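Local coordinates for protein NADP-dependent 2-hydroxyacid dehydrogenase (Rhizobium etli, PDB 4XCV) that probably catalyses the NADP(H)-dependent interconversion of 2-hydroxyacids and 2-oxoacids, and binds NADPH in the cleft between its two domains, at residues T101-W106 against H283-S288; I196-L201 against V229-G234; T48-L53 against L67-S72. All coordinates share one frame; numbering follows the deposited sequence. Where two conformers were deposited one is given.

Contact 1 (T101-W106 against H283-S288); sequences TRMSEW and HDAAVS. With NDP (NADPH dihydro-nicotinamide-adenine-dinucleotide phosphate), chain B.
The nicotinamide end of the NADPH pocket is lined here in part by the start of helix 100-116 and the loop after strand 278-280, the last strand of the coenzyme-binding Rossmann sheet. Ala285 is the hub. Its CB sits over one face of the Trp106 indole, 3.6 Å from the centroid of the five-membered ring and 14° off the ring normal, a CH-pi contact. With chi1 at -176° the indole swings beside its own carbonyl carbon and turns a face to Ala285. Met103 SD packs more loosely on the same Ala285 CB. The Met103 chain is bent at chi2 and chi3, and CE lies 4.1 Å from Ala286 CB and 3.7 Å from NADPH C3N. The thioether methyl thus touches both loop and nicotinamide. His283 meets the carboxamide O7N with its ring edge, CD2 lying 3.4 Å away. Arg116 of the second subunit donates to both Arg102 O and Ala285 O, so the dimer interface covers this seam. Arg102 itself reaches the loop through water. Its NH1 donates to a water 2.8 Å away, lying at the edge of the guanidinium plane; that water also accepts from Val287 N and donates to Asp284 O over 2.7 Å.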
loop_
_atom_site.group_PDB
_atom_site.type_symbol
_atom_site.label_atom_id
_atom_site.label_comp_id
_atom_site.label_asym_id
_atom_site.label_seq_id
_atom_site.Cartn_x
_atom_site.Cartn_y
_atom_site.Cartn_z
ATOM N N THR A 101 -0.000 13.261 -3.697
ATOM C CA THR A 101 -0.731 12.110 -3.226
ATOM C C THR A 101 -0.349 10.847 -4.029
ATOM O O THR A 101 -0.371 9.737 -3.495
ATOM C CB THR A 101 -2.255 12.391 -3.169
ATOM O OG1 THR A 101 -2.886 11.460 -2.291
ATOM C CG2 THR A 101 -2.900 12.361 -4.533
ATOM N N ARG A 102 -0.004 11.011 -5.289
ATOM C CA ARG A 102 0.397 9.886 -6.125
ATOM C C ARG A 102 1.772 9.375 -5.720
ATOM O O ARG A 102 2.040 8.159 -5.688
ATOM C CB ARG A 102 0.337 10.232 -7.606
ATOM C CG ARG A 102 -1.113 10.517 -8.050
ATOM C CD ARG A 102 -1.303 10.619 -9.538
ATOM N NE ARG A 102 -1.077 9.311 -10.060
ATOM C CZ ARG A 102 -0.126 8.957 -10.900
ATOM N NH1 ARG A 102 0.640 9.903 -11.509
ATOM N NH2 ARG A 102 -0.007 7.693 -11.178
ATOM N N MET A 103 2.690 10.263 -5.336
ATOM C CA MET A 103 3.995 9.810 -4.829
ATOM C C MET A 103 3.770 9.038 -3.566
ATOM O O MET A 103 4.384 7.978 -3.354
ATOM C CB MET A 103 4.925 10.986 -4.538
ATOM C CG MET A 103 6.262 10.510 -3.999
ATOM S SD MET A 103 7.184 9.393 -5.074
ATOM C CE MET A 103 7.972 10.604 -6.103
ATOM N N SER A 104 2.884 9.478 -2.676
ATOM C CA SER A 104 2.623 8.748 -1.446
ATOM C C SER A 104 1.994 7.388 -1.718
ATOM O O SER A 104 2.339 6.404 -1.010
ATOM C CB SER A 104 1.765 9.544 -0.510
ATOM O OG SER A 104 2.486 10.670 -0.059
ATOM N N GLU A 105 1.141 7.260 -2.742
ATOM C CA GLU A 105 0.610 5.931 -3.099
ATOM C C GLU A 105 1.796 5.009 -3.407
ATOM O O GLU A 105 1.831 3.847 -2.954
ATOM C CB GLU A 105 -0.247 6.012 -4.326
ATOM C CG GLU A 105 -1.595 6.707 -4.182
ATOM C CD GLU A 105 -2.209 7.127 -5.482
ATOM O OE1 GLU A 105 -1.690 6.704 -6.558
ATOM O OE2 GLU A 105 -3.240 7.852 -5.514
ATOM N N TRP A 106 2.744 5.501 -4.217
ATOM C CA TRP A 106 3.877 4.666 -4.644
ATOM C C TRP A 106 4.740 4.290 -3.460
ATOM O O TRP A 106 5.116 3.113 -3.307
ATOM C CB TRP A 106 4.665 5.389 -5.731
ATOM C CG TRP A 106 5.799 4.611 -6.336
ATOM C CD1 TRP A 106 5.745 3.892 -7.476
ATOM C CD2 TRP A 106 7.149 4.506 -5.870
ATOM N NE1 TRP A 106 6.952 3.322 -7.747
ATOM C CE2 TRP A 106 7.832 3.685 -6.771
ATOM C CE3 TRP A 106 7.838 5.000 -4.769
ATOM C CZ2 TRP A 106 9.178 3.345 -6.599
ATOM C CZ3 TRP A 106 9.170 4.668 -4.587
ATOM C CH2 TRP A 106 9.822 3.874 -5.511
ATOM N N HIS A 283 10.272 5.510 -13.909
ATOM C CA HIS A 283 10.026 6.907 -13.681
ATOM C C HIS A 283 8.584 7.280 -13.973
ATOM O O HIS A 283 8.315 8.250 -14.651
ATOM C CB HIS A 283 11.058 7.779 -14.422
ATOM C CG HIS A 283 11.257 9.132 -13.789
ATOM N ND1 HIS A 283 12.404 9.881 -13.922
ATOM C CD2 HIS A 283 10.443 9.860 -12.972
ATOM C CE1 HIS A 283 12.279 11.022 -13.271
ATOM N NE2 HIS A 283 11.084 11.037 -12.692
ATOM N N ASP A 284 7.655 6.471 -13.422
ATOM C CA ASP A 284 6.225 6.747 -13.562
ATOM C C ASP A 284 5.545 6.771 -12.189
ATOM O O ASP A 284 4.302 6.755 -12.136
ATOM C CB ASP A 284 5.555 5.817 -14.571
ATOM C CG ASP A 284 5.457 4.364 -14.130
ATOM O OD1 ASP A 284 5.881 4.070 -12.968
ATOM O OD2 ASP A 284 4.888 3.525 -14.890
ATOM N N ALA A 285 6.311 6.928 -11.121
ATOM C CA ALA A 285 5.688 7.021 -9.766
ATOM C C ALA A 285 4.789 8.248 -9.655
ATOM O O ALA A 285 3.743 8.198 -9.010
ATOM C CB ALA A 285 6.742 7.103 -8.701
ATOM N N ALA A 286 5.186 9.378 -10.218
ATOM C CA ALA A 286 4.455 10.609 -10.026
ATOM C C ALA A 286 4.784 11.517 -11.223
ATOM O O ALA A 286 5.552 12.412 -11.104
ATOM C CB ALA A 286 4.839 11.273 -8.708
ATOM N N VAL A 287 4.255 11.186 -12.367
ATOM C CA VAL A 287 4.412 11.999 -13.569
ATOM C C VAL A 287 3.150 12.812 -13.717
ATOM O O VAL A 287 2.026 12.297 -13.597
ATOM C CB VAL A 287 4.625 11.103 -14.819
ATOM C CG1 VAL A 287 4.436 11.883 -16.130
ATOM C CG2 VAL A 287 5.990 10.432 -14.766
ATOM N N SER A 288 3.311 14.105 -13.970
ATOM C CA SER A 288 2.174 15.038 -14.078
ATOM C C SER A 288 1.308 14.836 -15.326
ATOM O O SER A 288 1.841 14.620 -16.403
ATOM C CB SER A 288 2.695 16.480 -14.074
ATOM O OG SER A 288 3.091 16.853 -12.760
HETATM P PA NDP B . 11.306 19.897 -1.373
HETATM O O1A NDP B . 9.953 20.303 -0.877
HETATM O O2A NDP B . 12.271 20.933 -1.910
HETATM O O5B NDP B . 12.005 19.090 -0.182
HETATM C C5B NDP B . 13.377 18.702 -0.315
HETATM C C4B NDP B . 13.778 18.038 0.981
HETATM O O4B NDP B . 15.098 17.528 0.818
HETATM C C3B NDP B . 13.789 19.006 2.141
HETATM O O3B NDP B . 13.339 18.349 3.343
HETATM C C2B NDP B . 15.255 19.337 2.223
HETATM O O2B NDP B . 15.725 19.743 3.538
HETATM C C1B NDP B . 15.884 17.990 1.875
HETATM N N9A NDP B . 17.284 18.095 1.457
HETATM C C8A NDP B . 17.726 18.788 0.389
HETATM N N7A NDP B . 19.094 18.749 0.369
HETATM C C5A NDP B . 19.475 18.050 1.480
HETATM C C6A NDP B . 20.712 17.738 2.043
HETATM N N6A NDP B . 21.855 18.067 1.439
HETATM N N1A NDP B . 20.724 17.046 3.189
HETATM C C2A NDP B . 19.572 16.678 3.790
HETATM N N3A NDP B . 18.345 16.952 3.317
HETATM C C4A NDP B . 18.348 17.637 2.153
HETATM O O3 NDP B . 11.162 18.779 -2.520
HETATM P PN NDP B . 9.949 17.765 -2.811
HETATM O O1N NDP B . 9.667 17.041 -1.537
HETATM O O2N NDP B . 8.825 18.453 -3.426
HETATM O O5D NDP B . 10.598 16.838 -3.910
HETATM C C5D NDP B . 11.822 16.137 -3.648
HETATM C C4D NDP B . 12.382 15.693 -5.005
HETATM O O4D NDP B . 11.581 14.653 -5.549
HETATM C C3D NDP B . 12.379 16.741 -6.084
HETATM O O3D NDP B . 13.527 17.602 -5.986
HETATM C C2D NDP B . 12.362 15.936 -7.374
HETATM O O2D NDP B . 13.718 15.768 -7.853
HETATM C C1D NDP B . 11.860 14.585 -6.955
HETATM N N1N NDP B . 10.623 14.134 -7.598
HETATM C C2N NDP B . 10.563 12.906 -8.204
HETATM C C3N NDP B . 9.467 12.508 -8.892
HETATM C C7N NDP B . 9.359 11.209 -9.502
HETATM O O7N NDP B . 8.494 11.080 -10.400
HETATM N N7N NDP B . 10.092 10.169 -9.146
HETATM C C4N NDP B . 8.268 13.374 -8.935
HETATM C C5N NDP B . 8.439 14.629 -8.226
HETATM C C6N NDP B . 9.540 15.015 -7.622
HETATM P P2B NDP B . 15.081 21.050 4.249
HETATM O O1X NDP B . 15.962 21.314 5.427
HETATM O O2X NDP B . 15.119 22.149 3.201
HETATM O O3X NDP B . 13.683 20.717 4.573
HETATM O O HOH W 1 2.777 8.786 -13.018
HETATM O O HOH W 2 -0.695 12.292 -12.434
#

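Contact 2 (I196-L201 against V229-G234); sequences ILVGLL and VFINAG. With NDP (NADPH dihydro-nicotinamide-adenine-dinucleotide phosphate), chain B.
Asn232 OD1 is gripped by two donors, one from its own segment and one from a water. Gly234 N donates to it over 3.0 Å, closing an Asx turn at the end of strand 229-232. That N-H comes from above the amide carbonyl plane, 51° out of it. The water lies 2.8 Å from OD1 and accepts from Leu201 N, so it bridges the Asn232 side chain at the end of its strand and the backbone of Leu201 just past the other strand. Asn232 ND2 is held in turn by Gln239 and by the carbonyl of Arg235, which fixes the flip of the amide.

The two strands are parallel neighbours. Leu197 N donates to Val229 O, Leu197 O accepts from Ile231 N at 2.8 Å, and Gly199 N donates to Ile231 O. The ladder ends where Ala233 N donates to Gly199 O, 3.1 Å away. On one face Ile196 CG2 presses on Ile231 CD1 at 3.5 Å, the two chains crossing at a slant. On the other face, in the conformer described, Leu197 CD2 touches the edge of the Phe230 ring, 3.9 Å from CD1.

Past the strand ends both segments reach NADPH. The carboxamide N7N donates to Ala233 O over 2.9 Å, while Leu201 CD2 packs near the adenosine end.

This is the strand 196-199, helix 213-216, strand 229-232 unit of a parallel Rossmann-type sheet. Strand 142-146 pairs with the far edge of 196-199, and strand 255-258 lies beyond 229-232. Helix 100-116 covers the Ile231 face through Trp106 and His114, and Phe230 meets Tyr211 and Phe216 on the other.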
loop_
_atom_site.group_PDB
_atom_site.type_symbol
_atom_site.label_atom_id
_atom_site.label_comp_id
_atom_site.label_asym_id
_atom_site.label_seq_id
_atom_site.Cartn_x
_atom_site.Cartn_y
_atom_site.Cartn_z
ATOM N N ILE A 196 13.847 0.469 6.358
ATOM C CA ILE A 196 13.520 0.806 4.964
ATOM C C ILE A 196 13.834 2.278 4.756
ATOM O O ILE A 196 13.239 3.136 5.388
ATOM C CB ILE A 196 12.015 0.525 4.645
ATOM C CG1 ILE A 196 11.591 -0.913 4.976
ATOM C CG2 ILE A 196 11.735 0.934 3.205
ATOM C CD1 ILE A 196 10.114 -1.144 4.698
ATOM N N LEU A 197 14.820 2.545 3.896
ATOM C CA LEU A 197 15.205 3.910 3.578
ATOM C C LEU A 197 14.341 4.369 2.408
ATOM O O LEU A 197 14.345 3.695 1.383
ATOM C CB LEU A 197 16.683 3.959 3.204
ATOM C CG LEU A 197 17.320 5.336 2.926
ATOM C CD1 LEU A 197 18.849 5.149 2.875
ATOM C CD2 LEU A 197 16.790 6.052 1.673
ATOM N N VAL A 198 13.634 5.494 2.554
ATOM C CA VAL A 198 12.873 6.116 1.465
ATOM C C VAL A 198 13.531 7.431 1.058
ATOM O O VAL A 198 13.560 8.367 1.837
ATOM C CB VAL A 198 11.396 6.315 1.870
ATOM C CG1 VAL A 198 10.617 7.179 0.861
ATOM C CG2 VAL A 198 10.729 4.970 2.074
ATOM N N GLY A 199 14.015 7.463 -0.173
ATOM C CA GLY A 199 14.705 8.659 -0.707
ATOM C C GLY A 199 13.782 9.575 -1.467
ATOM O O GLY A 199 13.265 9.193 -2.528
ATOM N N LEU A 200 13.624 10.791 -0.946
ATOM C CA LEU A 200 12.817 11.842 -1.561
ATOM C C LEU A 200 13.590 13.157 -1.506
ATOM O O LEU A 200 13.076 14.211 -1.097
ATOM C CB LEU A 200 11.446 11.974 -0.890
ATOM C CG LEU A 200 10.495 10.803 -1.143
ATOM C CD1 LEU A 200 9.310 10.855 -0.231
ATOM C CD2 LEU A 200 10.048 10.739 -2.601
ATOM N N LEU A 201 14.850 13.075 -1.946
ATOM C CA LEU A 201 15.756 14.243 -1.963
ATOM C C LEU A 201 15.835 14.864 -3.369
ATOM O O LEU A 201 15.773 14.130 -4.361
ATOM C CB LEU A 201 17.182 13.829 -1.556
ATOM C CG LEU A 201 17.363 13.340 -0.109
ATOM C CD1 LEU A 201 18.801 12.793 0.045
ATOM C CD2 LEU A 201 17.075 14.425 0.879
ATOM N N VAL A 229 16.207 -2.311 3.370
ATOM C CA VAL A 229 15.742 -2.044 2.006
ATOM C C VAL A 229 15.986 -0.607 1.606
ATOM O O VAL A 229 15.840 0.291 2.427
ATOM C CB VAL A 229 14.229 -2.357 1.944
ATOM C CG1 VAL A 229 13.604 -1.979 0.628
ATOM C CG2 VAL A 229 14.019 -3.834 2.197
ATOM N N PHE A 230 16.353 -0.414 0.336
ATOM C CA PHE A 230 16.583 0.902 -0.233
ATOM C C PHE A 230 15.508 1.260 -1.243
ATOM O O PHE A 230 15.328 0.545 -2.225
ATOM C CB PHE A 230 17.959 0.953 -0.913
ATOM C CG PHE A 230 18.243 2.250 -1.624
ATOM C CD1 PHE A 230 18.184 3.459 -0.933
ATOM C CD2 PHE A 230 18.491 2.251 -2.952
ATOM C CE1 PHE A 230 18.427 4.648 -1.624
ATOM C CE2 PHE A 230 18.725 3.428 -3.625
ATOM C CZ PHE A 230 18.710 4.601 -2.960
ATOM N N ILE A 231 14.834 2.398 -1.025
ATOM C CA ILE A 231 13.812 2.892 -1.911
ATOM C C ILE A 231 14.216 4.290 -2.370
ATOM O O ILE A 231 14.578 5.115 -1.518
ATOM C CB ILE A 231 12.443 2.897 -1.227
ATOM C CG1 ILE A 231 12.073 1.458 -0.808
ATOM C CG2 ILE A 231 11.385 3.545 -2.112
ATOM C CD1 ILE A 231 10.704 1.343 -0.154
ATOM N N ASN A 232 14.191 4.581 -3.674
ATOM C CA ASN A 232 14.476 5.942 -4.178
ATOM C C ASN A 232 13.488 6.327 -5.241
ATOM O O ASN A 232 13.308 5.617 -6.226
ATOM C CB ASN A 232 15.893 6.012 -4.760
ATOM C CG ASN A 232 16.316 7.436 -5.076
ATOM O OD1 ASN A 232 15.731 8.403 -4.578
ATOM N ND2 ASN A 232 17.361 7.565 -5.880
ATOM N N ALA A 233 12.832 7.465 -5.006
ATOM C CA ALA A 233 12.011 8.122 -6.043
ATOM C C ALA A 233 12.327 9.590 -6.150
ATOM O O ALA A 233 11.510 10.355 -6.641
ATOM C CB ALA A 233 10.517 7.908 -5.769
ATOM N N GLY A 234 13.524 9.999 -5.729
ATOM C CA GLY A 234 13.953 11.386 -5.863
ATOM C C GLY A 234 14.586 11.595 -7.212
ATOM O O GLY A 234 13.876 11.860 -8.193
HETATM P PA NDP B . 11.306 19.897 -1.373
HETATM O O1A NDP B . 9.953 20.303 -0.877
HETATM O O2A NDP B . 12.271 20.933 -1.910
HETATM O O5B NDP B . 12.005 19.090 -0.182
HETATM C C5B NDP B . 13.377 18.702 -0.315
HETATM C C4B NDP B . 13.778 18.038 0.981
HETATM O O4B NDP B . 15.098 17.528 0.818
HETATM C C3B NDP B . 13.789 19.006 2.141
HETATM O O3B NDP B . 13.339 18.349 3.343
HETATM C C2B NDP B . 15.255 19.337 2.223
HETATM O O2B NDP B . 15.725 19.743 3.538
HETATM C C1B NDP B . 15.884 17.990 1.875
HETATM N N9A NDP B . 17.284 18.095 1.457
HETATM C C8A NDP B . 17.726 18.788 0.389
HETATM N N7A NDP B . 19.094 18.749 0.369
HETATM C C5A NDP B . 19.475 18.050 1.480
HETATM C C6A NDP B . 20.712 17.738 2.043
HETATM N N6A NDP B . 21.855 18.067 1.439
HETATM N N1A NDP B . 20.724 17.046 3.189
HETATM C C2A NDP B . 19.572 16.678 3.790
HETATM N N3A NDP B . 18.345 16.952 3.317
HETATM C C4A NDP B . 18.348 17.637 2.153
HETATM O O3 NDP B . 11.162 18.779 -2.520
HETATM P PN NDP B . 9.949 17.765 -2.811
HETATM O O1N NDP B . 9.667 17.041 -1.537
HETATM O O2N NDP B . 8.825 18.453 -3.426
HETATM O O5D NDP B . 10.598 16.838 -3.910
HETATM C C5D NDP B . 11.822 16.137 -3.648
HETATM C C4D NDP B . 12.382 15.693 -5.005
HETATM O O4D NDP B . 11.581 14.653 -5.549
HETATM C C3D NDP B . 12.379 16.741 -6.084
HETATM O O3D NDP B . 13.527 17.602 -5.986
HETATM C C2D NDP B . 12.362 15.936 -7.374
HETATM O O2D NDP B . 13.718 15.768 -7.853
HETATM C C1D NDP B . 11.860 14.585 -6.955
HETATM N N1N NDP B . 10.623 14.134 -7.598
HETATM C C2N NDP B . 10.563 12.906 -8.204
HETATM C C3N NDP B . 9.467 12.508 -8.892
HETATM C C7N NDP B . 9.359 11.209 -9.502
HETATM O O7N NDP B . 8.494 11.080 -10.400
HETATM N N7N NDP B . 10.092 10.169 -9.146
HETATM C C4N NDP B . 8.268 13.374 -8.935
HETATM C C5N NDP B . 8.439 14.629 -8.226
HETATM C C6N NDP B . 9.540 15.015 -7.622
HETATM P P2B NDP B . 15.081 21.050 4.249
HETATM O O1X NDP B . 15.962 21.314 5.427
HETATM O O2X NDP B . 15.119 22.149 3.201
HETATM O O3X NDP B . 13.683 20.717 4.573
HETATM O O HOH W 3 16.333 10.622 -3.014
#

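Contact 3 (T48-L53 against L67-S72); sequences TEYALL and LKVIFS
Two aromatic rings, Tyr50 and Phe71, lie on one face of a parallel strand pair. The Phe71 ring has Val69 CG1 over one face, while Tyr50 CB comes to its edge, 4.1 Å from CE2. Glu49 CB lies over the centre of one face of the Tyr50 ring. Val69 CB meets the edge of that ring, 4.0 Å from Tyr50 CD1. With CG anti to the carbonyl carbon (chi1 -48°), Tyr50 lays its ring across Val69, and its hydroxyl bonds to Glu305.

Ala51, Leu53, Leu67 and Ile70 gather on the other side. Ala51 CB lies 3.9 Å from Leu67 CD2, and Leu53 CD1 meets Ile70 CG2. Helix 60-63, the crossover between the strands, covers this side through Phe61. Helix 292-305 covers Tyr50, Leu52 and Phe71.

The ladder runs from Val69 O to Ala51 N, from Ala51 O to Phe71 N, and from Phe71 O to Leu53 N. The Phe71 N to Ala51 O bond is 2.7 Å. At the start of the pair Glu49 O accepts from both Lys68 N, at 2.7 Å, and Val69 N.

In one of the two conformers modelled for Lys68, NZ reaches the anti lone pair of Glu49 OE2, 2.8 Å away, in a salt bridge. This bridge is less certain than the backbone bonds. Arg5 pairs with OE1. Arg5, and Lys68 in the conformer described, would probably favour the ionised carboxylate.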
loop_
_atom_site.group_PDB
_atom_site.type_symbol
_atom_site.label_atom_id
_atom_site.label_comp_id
_atom_site.label_asym_id
_atom_site.label_seq_id
_atom_site.Cartn_x
_atom_site.Cartn_y
_atom_site.Cartn_z
ATOM N N THR A 48 9.132 40.102 -23.015
ATOM C CA THR A 48 8.800 38.882 -22.308
ATOM C C THR A 48 9.081 38.990 -20.822
ATOM O O THR A 48 10.169 39.361 -20.447
ATOM C CB THR A 48 9.590 37.718 -22.935
ATOM O OG1 THR A 48 9.398 37.752 -24.357
ATOM C CG2 THR A 48 9.131 36.380 -22.311
ATOM N N GLU A 49 8.073 38.657 -20.018
ATOM C CA GLU A 49 8.117 38.719 -18.544
ATOM C C GLU A 49 8.365 37.376 -17.913
ATOM O O GLU A 49 8.992 37.304 -16.845
ATOM C CB GLU A 49 6.767 39.224 -17.988
ATOM C CG GLU A 49 6.339 40.549 -18.519
ATOM C CD GLU A 49 5.048 40.965 -17.915
ATOM O OE1 GLU A 49 3.985 40.401 -18.218
ATOM O OE2 GLU A 49 5.136 41.848 -17.045
ATOM N N TYR A 50 7.778 36.320 -18.474
ATOM C CA TYR A 50 7.797 35.005 -17.831
ATOM C C TYR A 50 8.320 33.987 -18.815
ATOM O O TYR A 50 7.924 33.998 -20.004
ATOM C CB TYR A 50 6.389 34.606 -17.384
ATOM C CG TYR A 50 5.659 35.682 -16.627
ATOM C CD1 TYR A 50 6.159 36.172 -15.422
ATOM C CD2 TYR A 50 4.489 36.211 -17.103
ATOM C CE1 TYR A 50 5.490 37.162 -14.723
ATOM C CE2 TYR A 50 3.803 37.187 -16.403
ATOM C CZ TYR A 50 4.308 37.682 -15.223
ATOM O OH TYR A 50 3.620 38.649 -14.508
ATOM N N ALA A 51 9.167 33.073 -18.340
ATOM C CA ALA A 51 9.692 31.987 -19.160
ATOM C C ALA A 51 9.479 30.679 -18.428
ATOM O O ALA A 51 9.873 30.549 -17.251
ATOM C CB ALA A 51 11.143 32.186 -19.457
ATOM N N LEU A 52 8.956 29.694 -19.132
ATOM C CA LEU A 52 8.755 28.315 -18.678
ATOM C C LEU A 52 9.795 27.478 -19.408
ATOM O O LEU A 52 9.751 27.359 -20.647
ATOM C CB LEU A 52 7.335 27.876 -19.020
ATOM C CG LEU A 52 6.983 26.428 -18.789
ATOM C CD1 LEU A 52 7.287 25.987 -17.364
ATOM C CD2 LEU A 52 5.533 26.208 -19.164
ATOM N N LEU A 53 10.749 26.925 -18.646
ATOM C CA LEU A 53 11.962 26.350 -19.185
ATOM C C LEU A 53 12.223 24.945 -18.677
ATOM O O LEU A 53 12.103 24.649 -17.474
ATOM C CB LEU A 53 13.128 27.276 -18.772
ATOM C CG LEU A 53 13.041 28.768 -19.167
ATOM C CD1 LEU A 53 14.331 29.485 -18.755
ATOM C CD2 LEU A 53 12.795 28.950 -20.645
ATOM N N LEU A 67 13.206 39.352 -18.402
ATOM C CA LEU A 67 12.402 38.384 -17.638
ATOM C C LEU A 67 12.280 38.812 -16.179
ATOM O O LEU A 67 13.235 39.281 -15.560
ATOM C CB LEU A 67 13.006 36.962 -17.689
ATOM C CG LEU A 67 13.039 36.312 -19.053
ATOM C CD1 LEU A 67 13.847 35.019 -18.978
ATOM C CD2 LEU A 67 11.631 36.080 -19.594
ATOM N N LYS A 68 11.077 38.601 -15.638
ATOM C CA LYS A 68 10.757 38.796 -14.218
ATOM C C LYS A 68 10.753 37.490 -13.422
ATOM O O LYS A 68 11.061 37.531 -12.228
ATOM C CB LYS A 68 9.400 39.485 -14.098
ATOM C CG LYS A 68 9.357 40.834 -14.801
ATOM C CD LYS A 68 8.041 41.515 -14.508
ATOM C CE LYS A 68 7.987 42.962 -14.960
ATOM N NZ LYS A 68 7.643 43.031 -16.390
ATOM N N VAL A 69 10.328 36.376 -14.028
ATOM C CA VAL A 69 10.200 35.110 -13.318
ATOM C C VAL A 69 10.551 34.008 -14.292
ATOM O O VAL A 69 10.125 34.032 -15.455
ATOM C CB VAL A 69 8.772 34.846 -12.761
ATOM C CG1 VAL A 69 8.814 33.600 -11.866
ATOM C CG2 VAL A 69 8.232 36.064 -12.009
ATOM N N ILE A 70 11.299 33.024 -13.798
ATOM C CA ILE A 70 11.508 31.765 -14.493
ATOM C C ILE A 70 10.709 30.644 -13.810
ATOM O O ILE A 70 10.787 30.494 -12.578
ATOM C CB ILE A 70 13.012 31.379 -14.522
ATOM C CG1 ILE A 70 13.776 32.356 -15.412
ATOM C CG2 ILE A 70 13.237 29.943 -14.953
ATOM C CD1 ILE A 70 15.247 32.363 -15.141
ATOM N N PHE A 71 9.992 29.868 -14.618
ATOM C CA PHE A 71 9.274 28.707 -14.162
ATOM C C PHE A 71 9.948 27.473 -14.669
ATOM O O PHE A 71 10.146 27.298 -15.875
ATOM C CB PHE A 71 7.816 28.749 -14.614
ATOM C CG PHE A 71 7.041 29.895 -14.037
ATOM C CD1 PHE A 71 6.441 29.739 -12.803
ATOM C CD2 PHE A 71 6.939 31.111 -14.674
ATOM C CE1 PHE A 71 5.728 30.772 -12.223
ATOM C CE2 PHE A 71 6.212 32.157 -14.114
ATOM C CZ PHE A 71 5.595 31.977 -12.886
ATOM N N SER A 72 10.347 26.595 -13.750
ATOM C CA SER A 72 10.826 25.282 -14.152
ATOM C C SER A 72 9.703 24.456 -14.748
ATOM O O SER A 72 8.578 24.450 -14.258
ATOM C CB SER A 72 11.412 24.547 -12.933
ATOM O OG SER A 72 11.932 23.307 -13.388
HETATM O O HOH W 4 9.571 42.191 -19.028
#

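Contact 3 comes first along the chain and closes before contact 1 opens. Contact 2 is nested inside the long loop that contact 1 closes. Contacts 1 and 2 have centres about 13 Å apart and touch: Trp106 packs on Ile231 and Ala233, and both contacts reach NADPH. Contact 3 lies apart, its centre about 26 Å from that of contact 1 and 32 Å from that of contact 2. It belongs to the five-stranded parallel sheet, whereas contact 2 belongs to the seven-stranded one. Helix 292-305, just after segment 283-288, packs against contact 3. The chain thus returns to the first domain, with NADPH held at the cleft between the two.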